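Local structure of dihydroorotase (Campylobacter jejuni subsp. jejuni, 3PNU) at residues E247-G259 against N301-Y314. The protein probably catalyses the reversible, zinc-dependent cyclization of carbamoyl aspartate to dihydroorotate, a step of de novo pyrimidine biosynthesis. Sequence-based numbering, arbitrary orientation.
Sequences ELAFSGYEKVMFG and NLQKFLSDNTCKIY
Phe305 of helix 301-314 wedges its ring between Ala249 and Phe258, packing a late helix of this TIM barrel across strand 256-258 and the turn before it; the axes of strand 256-258 and helix 301-314 cross at -106°. Two CH-pi contacts hold opposite faces of the ring: Ala249 CB stands over its centre, 4.0 Å from the Phe305 centroid, and Phe258 CB sits nearer the rim of the other face. Val256 CG1 meets the edge near the ring plane, 3.5 Å from Phe305 CE1. With CG anti to the backbone N (chi1 178°), the Phe305 ring reaches across the strand, between Ala249 CB and Phe258 CB, while Phe305 O accepts Phe258 N at 2.9 Å. The Phe258 ring turns its plane 71° from that of Phe305 and runs beside Leu306 toward helix 285-296; the Phe258 side chain lies about 12 Å from a bound zinc ion.

Asn309 secures the turn. Its ND2 donates to Val256 O at 2.9 Å, almost straight and within the amide plane, and to Gly252 O at 3.1 Å, from above that carbonyl's plane. Both bonds lie close to the amide plane, which should restrict its rotation. Gly252, at positive phi, is the first residue after helix 239-250 to leave helical phi/psi, in a Schellman motif, and the type I turn Tyr253-Val256 follows. Asn301 ND2 reaches the last helical turn through Phe250 O, on a lone pair but bent at hydrogen, and Ser297 OG also bonds that oxygen. Beyond the turn, the tips of Met257 and Ile313 meet, and Met257 SD approaches the edge of the Tyr314 ring, a Met-aromatic contact. One water bridges the backbones, donating to both Glu254 O and Asn309 O.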
loop_
_atom_site.group_PDB
_atom_site.type_symbol
_atom_site.label_atom_id
_atom_site.label_comp_id
_atom_site.label_asym_id
_atom_site.label_seq_id
_atom_site.Cartn_x
_atom_site.Cartn_y
_atom_site.Cartn_z
ATOM N N GLU A 247 -0.133 -3.615 23.306
ATOM C CA GLU A 247 -0.196 -3.247 24.711
ATOM C C GLU A 247 -1.617 -3.470 25.272
ATOM O O GLU A 247 -1.774 -3.935 26.397
ATOM C CB GLU A 247 0.296 -1.805 24.874
ATOM C CG GLU A 247 0.417 -1.264 26.301
ATOM C CD GLU A 247 -0.905 -0.745 26.889
ATOM O OE1 GLU A 247 -0.900 -0.303 28.065
ATOM O OE2 GLU A 247 -1.942 -0.760 26.180
ATOM N N LEU A 248 -2.651 -3.183 24.487
ATOM C CA LEU A 248 -4.020 -3.375 24.966
ATOM C C LEU A 248 -4.370 -4.849 25.020
ATOM O O LEU A 248 -4.960 -5.320 25.982
ATOM C CB LEU A 248 -5.046 -2.636 24.098
ATOM C CG LEU A 248 -5.097 -1.102 24.136
ATOM C CD1 LEU A 248 -6.185 -0.609 23.189
ATOM C CD2 LEU A 248 -5.355 -0.561 25.546
ATOM N N ALA A 249 -4.023 -5.575 23.972
ATOM C CA ALA A 249 -4.313 -6.997 23.915
ATOM C C ALA A 249 -3.513 -7.756 24.972
ATOM O O ALA A 249 -4.076 -8.511 25.766
ATOM C CB ALA A 249 -4.019 -7.548 22.518
ATOM N N PHE A 250 -2.205 -7.535 25.005
ATOM C CA PHE A 250 -1.338 -8.263 25.944
ATOM C C PHE A 250 -1.663 -8.004 27.396
ATOM O O PHE A 250 -1.484 -8.892 28.219
ATOM C CB PHE A 250 0.153 -7.996 25.700
ATOM C CG PHE A 250 0.635 -8.399 24.334
ATOM C CD1 PHE A 250 0.085 -9.481 23.677
ATOM C CD2 PHE A 250 1.702 -7.743 23.749
ATOM C CE1 PHE A 250 0.553 -9.867 22.419
ATOM C CE2 PHE A 250 2.174 -8.131 22.502
ATOM C CZ PHE A 250 1.594 -9.194 21.841
ATOM N N SER A 251 -2.133 -6.801 27.716
ATOM C CA SER A 251 -2.489 -6.465 29.089
ATOM C C SER A 251 -3.896 -6.968 29.434
ATOM O O SER A 251 -4.322 -6.867 30.570
ATOM C CB SER A 251 -2.465 -4.962 29.287
ATOM O OG SER A 251 -3.522 -4.343 28.549
ATOM N N GLY A 252 -4.616 -7.494 28.451
ATOM C CA GLY A 252 -5.976 -7.967 28.660
ATOM C C GLY A 252 -6.976 -6.866 28.965
ATOM O O GLY A 252 -8.038 -7.145 29.506
ATOM N N TYR A 253 -6.656 -5.619 28.610
ATOM C CA TYR A 253 -7.557 -4.484 28.864
ATOM C C TYR A 253 -9.020 -4.888 28.639
ATOM O O TYR A 253 -9.394 -5.370 27.573
ATOM C CB TYR A 253 -7.177 -3.267 28.031
ATOM C CG TYR A 253 -8.001 -2.066 28.368
ATOM C CD1 TYR A 253 -7.826 -1.416 29.574
ATOM C CD2 TYR A 253 -8.957 -1.572 27.482
ATOM C CE1 TYR A 253 -8.583 -0.310 29.907
ATOM C CE2 TYR A 253 -9.720 -0.456 27.807
ATOM C CZ TYR A 253 -9.522 0.164 29.022
ATOM O OH TYR A 253 -10.255 1.274 29.365
ATOM N N GLU A 254 -9.824 -4.658 29.669
ATOM C CA GLU A 254 -11.214 -5.115 29.740
ATOM C C GLU A 254 -12.197 -4.707 28.630
ATOM O O GLU A 254 -13.182 -5.417 28.413
ATOM C CB GLU A 254 -11.795 -4.719 31.103
ATOM C CG GLU A 254 -11.852 -3.203 31.297
ATOM C CD GLU A 254 -12.260 -2.777 32.699
ATOM O OE1 GLU A 254 -11.820 -1.687 33.108
ATOM O OE2 GLU A 254 -12.993 -3.529 33.392
ATOM N N LYS A 255 -11.960 -3.589 27.945
ATOM C CA LYS A 255 -12.885 -3.150 26.897
ATOM C C LYS A 255 -12.464 -3.585 25.477
ATOM O O LYS A 255 -13.108 -3.206 24.486
ATOM C CB LYS A 255 -13.100 -1.639 26.965
ATOM C CG LYS A 255 -13.579 -1.157 28.337
ATOM C CD LYS A 255 -14.260 0.216 28.284
ATOM C CE LYS A 255 -13.417 1.321 27.654
ATOM N NZ LYS A 255 -14.234 2.583 27.473
ATOM N N VAL A 256 -11.386 -4.370 25.388
ATOM C CA VAL A 256 -10.906 -4.880 24.122
ATOM C C VAL A 256 -11.246 -6.368 24.033
ATOM O O VAL A 256 -11.129 -7.091 25.017
ATOM C CB VAL A 256 -9.416 -4.634 23.954
ATOM C CG1 VAL A 256 -8.848 -5.533 22.878
ATOM C CG2 VAL A 256 -9.173 -3.154 23.635
ATOM N N MET A 257 -11.688 -6.805 22.859
ATOM C CA MET A 257 -12.090 -8.186 22.624
ATOM C C MET A 257 -11.456 -8.652 21.340
ATOM O O MET A 257 -11.247 -7.865 20.434
ATOM C CB MET A 257 -13.602 -8.255 22.443
ATOM C CG MET A 257 -14.421 -7.861 23.660
ATOM S SD MET A 257 -16.135 -7.461 23.246
ATOM C CE MET A 257 -15.986 -5.798 22.610
ATOM N N PHE A 258 -11.140 -9.932 21.238
ATOM C CA PHE A 258 -10.574 -10.413 20.005
ATOM C C PHE A 258 -11.662 -10.550 18.957
ATOM O O PHE A 258 -12.747 -11.059 19.233
ATOM C CB PHE A 258 -9.866 -11.739 20.184
ATOM C CG PHE A 258 -9.512 -12.378 18.899
ATOM C CD1 PHE A 258 -8.443 -11.926 18.173
ATOM C CD2 PHE A 258 -10.267 -13.417 18.405
ATOM C CE1 PHE A 258 -8.118 -12.512 16.956
ATOM C CE2 PHE A 258 -9.946 -14.010 17.200
ATOM C CZ PHE A 258 -8.874 -13.541 16.475
ATOM N N GLY A 259 -11.357 -10.046 17.768
ATOM C CA GLY A 259 -12.236 -10.091 16.594
ATOM C C GLY A 259 -11.281 -10.267 15.424
ATOM O O GLY A 259 -10.481 -9.384 15.138
ATOM N N ASN A 301 -4.222 -13.429 30.423
ATOM C CA ASN A 301 -4.564 -12.321 29.555
ATOM C C ASN A 301 -5.059 -12.791 28.196
ATOM O O ASN A 301 -5.888 -12.148 27.599
ATOM C CB ASN A 301 -3.426 -11.308 29.487
ATOM C CG ASN A 301 -3.266 -10.553 30.794
ATOM O OD1 ASN A 301 -4.136 -10.595 31.650
ATOM N ND2 ASN A 301 -2.168 -9.850 30.944
ATOM N N LEU A 302 -4.596 -13.936 27.731
ATOM C CA LEU A 302 -5.110 -14.462 26.474
ATOM C C LEU A 302 -6.582 -14.882 26.670
ATOM O O LEU A 302 -7.446 -14.647 25.805
ATOM C CB LEU A 302 -4.273 -15.639 25.985
ATOM C CG LEU A 302 -4.803 -16.366 24.742
ATOM C CD1 LEU A 302 -5.222 -15.386 23.653
ATOM C CD2 LEU A 302 -3.771 -17.373 24.190
ATOM N N GLN A 303 -6.850 -15.495 27.819
ATOM C CA GLN A 303 -8.190 -15.965 28.165
ATOM C C GLN A 303 -9.134 -14.777 28.284
ATOM O O GLN A 303 -10.313 -14.896 27.981
ATOM C CB GLN A 303 -8.146 -16.795 29.470
ATOM C CG GLN A 303 -9.502 -17.271 29.998
ATOM C CD GLN A 303 -10.285 -18.133 29.011
ATOM O OE1 GLN A 303 -9.730 -18.986 28.311
ATOM N NE2 GLN A 303 -11.595 -17.925 28.979
ATOM N N LYS A 304 -8.612 -13.640 28.736
ATOM C CA LYS A 304 -9.401 -12.407 28.829
ATOM C C LYS A 304 -9.716 -11.811 27.448
ATOM O O LYS A 304 -10.864 -11.446 27.146
ATOM C CB LYS A 304 -8.653 -11.355 29.643
ATOM C CG LYS A 304 -8.787 -11.441 31.176
ATOM C CD LYS A 304 -7.748 -10.527 31.831
ATOM C CE LYS A 304 -7.921 -10.335 33.329
ATOM N NZ LYS A 304 -8.968 -9.311 33.668
ATOM N N PHE A 305 -8.687 -11.729 26.618
ATOM C CA PHE A 305 -8.780 -11.150 25.292
ATOM C C PHE A 305 -9.696 -11.954 24.372
ATOM O O PHE A 305 -10.490 -11.375 23.628
ATOM C CB PHE A 305 -7.357 -10.980 24.729
ATOM C CG PHE A 305 -7.297 -10.420 23.332
ATOM C CD1 PHE A 305 -7.853 -9.185 23.038
ATOM C CD2 PHE A 305 -6.636 -11.112 22.326
ATOM C CE1 PHE A 305 -7.788 -8.677 21.760
ATOM C CE2 PHE A 305 -6.561 -10.597 21.052
ATOM C CZ PHE A 305 -7.139 -9.377 20.766
ATOM N N LEU A 306 -9.607 -13.282 24.448
ATOM C CA LEU A 306 -10.420 -14.177 23.628
ATOM C C LEU A 306 -11.791 -14.506 24.172
ATOM O O LEU A 306 -12.651 -14.982 23.422
ATOM C CB LEU A 306 -9.717 -15.528 23.476
ATOM C CG LEU A 306 -8.834 -15.840 22.299
ATOM C CD1 LEU A 306 -8.176 -17.189 22.552
ATOM C CD2 LEU A 306 -9.693 -15.870 21.023
ATOM N N SER A 307 -12.009 -14.303 25.466
ATOM C CA SER A 307 -13.282 -14.722 26.023
ATOM C C SER A 307 -13.847 -13.976 27.211
ATOM O O SER A 307 -14.998 -13.541 27.144
ATOM C CB SER A 307 -13.182 -16.202 26.402
ATOM O OG SER A 307 -14.456 -16.766 26.637
ATOM N N ASP A 308 -13.078 -13.832 28.289
ATOM C CA ASP A 308 -13.631 -13.216 29.513
ATOM C C ASP A 308 -14.075 -11.759 29.362
ATOM O O ASP A 308 -15.052 -11.344 30.001
ATOM C CB ASP A 308 -12.673 -13.330 30.721
ATOM C CG ASP A 308 -12.231 -14.763 31.010
ATOM O OD1 ASP A 308 -12.654 -15.705 30.323
ATOM O OD2 ASP A 308 -11.431 -14.940 31.940
ATOM N N ASN A 309 -13.369 -10.982 28.549
ATOM C CA ASN A 309 -13.729 -9.580 28.371
ATOM C C ASN A 309 -15.098 -9.483 27.727
ATOM O O ASN A 309 -15.975 -8.761 28.200
ATOM C CB ASN A 309 -12.689 -8.815 27.543
ATOM C CG ASN A 309 -11.346 -8.676 28.260
ATOM O OD1 ASN A 309 -11.177 -9.184 29.362
ATOM N ND2 ASN A 309 -10.379 -7.982 27.621
ATOM N N THR A 310 -15.282 -10.220 26.641
ATOM C CA THR A 310 -16.553 -10.227 25.970
ATOM C C THR A 310 -17.617 -10.723 26.935
ATOM O O THR A 310 -18.657 -10.105 27.073
ATOM C CB THR A 310 -16.542 -11.155 24.765
ATOM O OG1 THR A 310 -15.622 -10.659 23.788
ATOM C CG2 THR A 310 -17.923 -11.255 24.161
ATOM N N CYS A 311 -17.350 -11.833 27.613
ATOM C CA CYS A 311 -18.337 -12.395 28.556
ATOM C C CYS A 311 -18.769 -11.395 29.613
ATOM O O CYS A 311 -19.950 -11.297 29.911
ATOM C CB CYS A 311 -17.851 -13.701 29.199
ATOM S SG CYS A 311 -17.846 -15.092 28.030
ATOM N N LYS A 312 -17.826 -10.640 30.149
ATOM C CA LYS A 312 -18.143 -9.646 31.174
ATOM C C LYS A 312 -18.930 -8.450 30.613
ATOM O O LYS A 312 -19.886 -7.999 31.220
ATOM C CB LYS A 312 -16.866 -9.164 31.869
ATOM C CG LYS A 312 -17.154 -8.160 32.958
ATOM C CD LYS A 312 -15.937 -7.839 33.782
ATOM C CE LYS A 312 -16.303 -6.888 34.912
ATOM N NZ LYS A 312 -15.148 -6.718 35.830
ATOM N N ILE A 313 -18.524 -7.966 29.441
ATOM C CA ILE A 313 -19.169 -6.840 28.777
ATOM C C ILE A 313 -20.630 -7.082 28.452
ATOM O O ILE A 313 -21.468 -6.188 28.627
ATOM C CB ILE A 313 -18.425 -6.492 27.474
ATOM C CG1 ILE A 313 -17.079 -5.857 27.817
ATOM C CG2 ILE A 313 -19.275 -5.545 26.604
ATOM C CD1 ILE A 313 -16.156 -5.675 26.640
ATOM N N TYR A 314 -20.941 -8.286 27.988
ATOM C CA TYR A 314 -22.315 -8.619 27.593
ATOM C C TYR A 314 -23.077 -9.546 28.556
ATOM O O TYR A 314 -24.274 -9.723 28.384
ATOM C CB TYR A 314 -22.340 -9.251 26.185
ATOM C CG TYR A 314 -21.818 -8.363 25.085
ATOM C CD1 TYR A 314 -20.530 -8.523 24.594
ATOM C CD2 TYR A 314 -22.601 -7.335 24.550
ATOM C CE1 TYR A 314 -20.042 -7.713 23.599
ATOM C CE2 TYR A 314 -22.112 -6.517 23.557
ATOM C CZ TYR A 314 -20.825 -6.718 23.081
ATOM O OH TYR A 314 -20.304 -5.918 22.084
HETATM O O HOH W 1 -14.773 -7.052 29.825
HETATM O O HOH W 2 -12.517 -6.080 33.909
#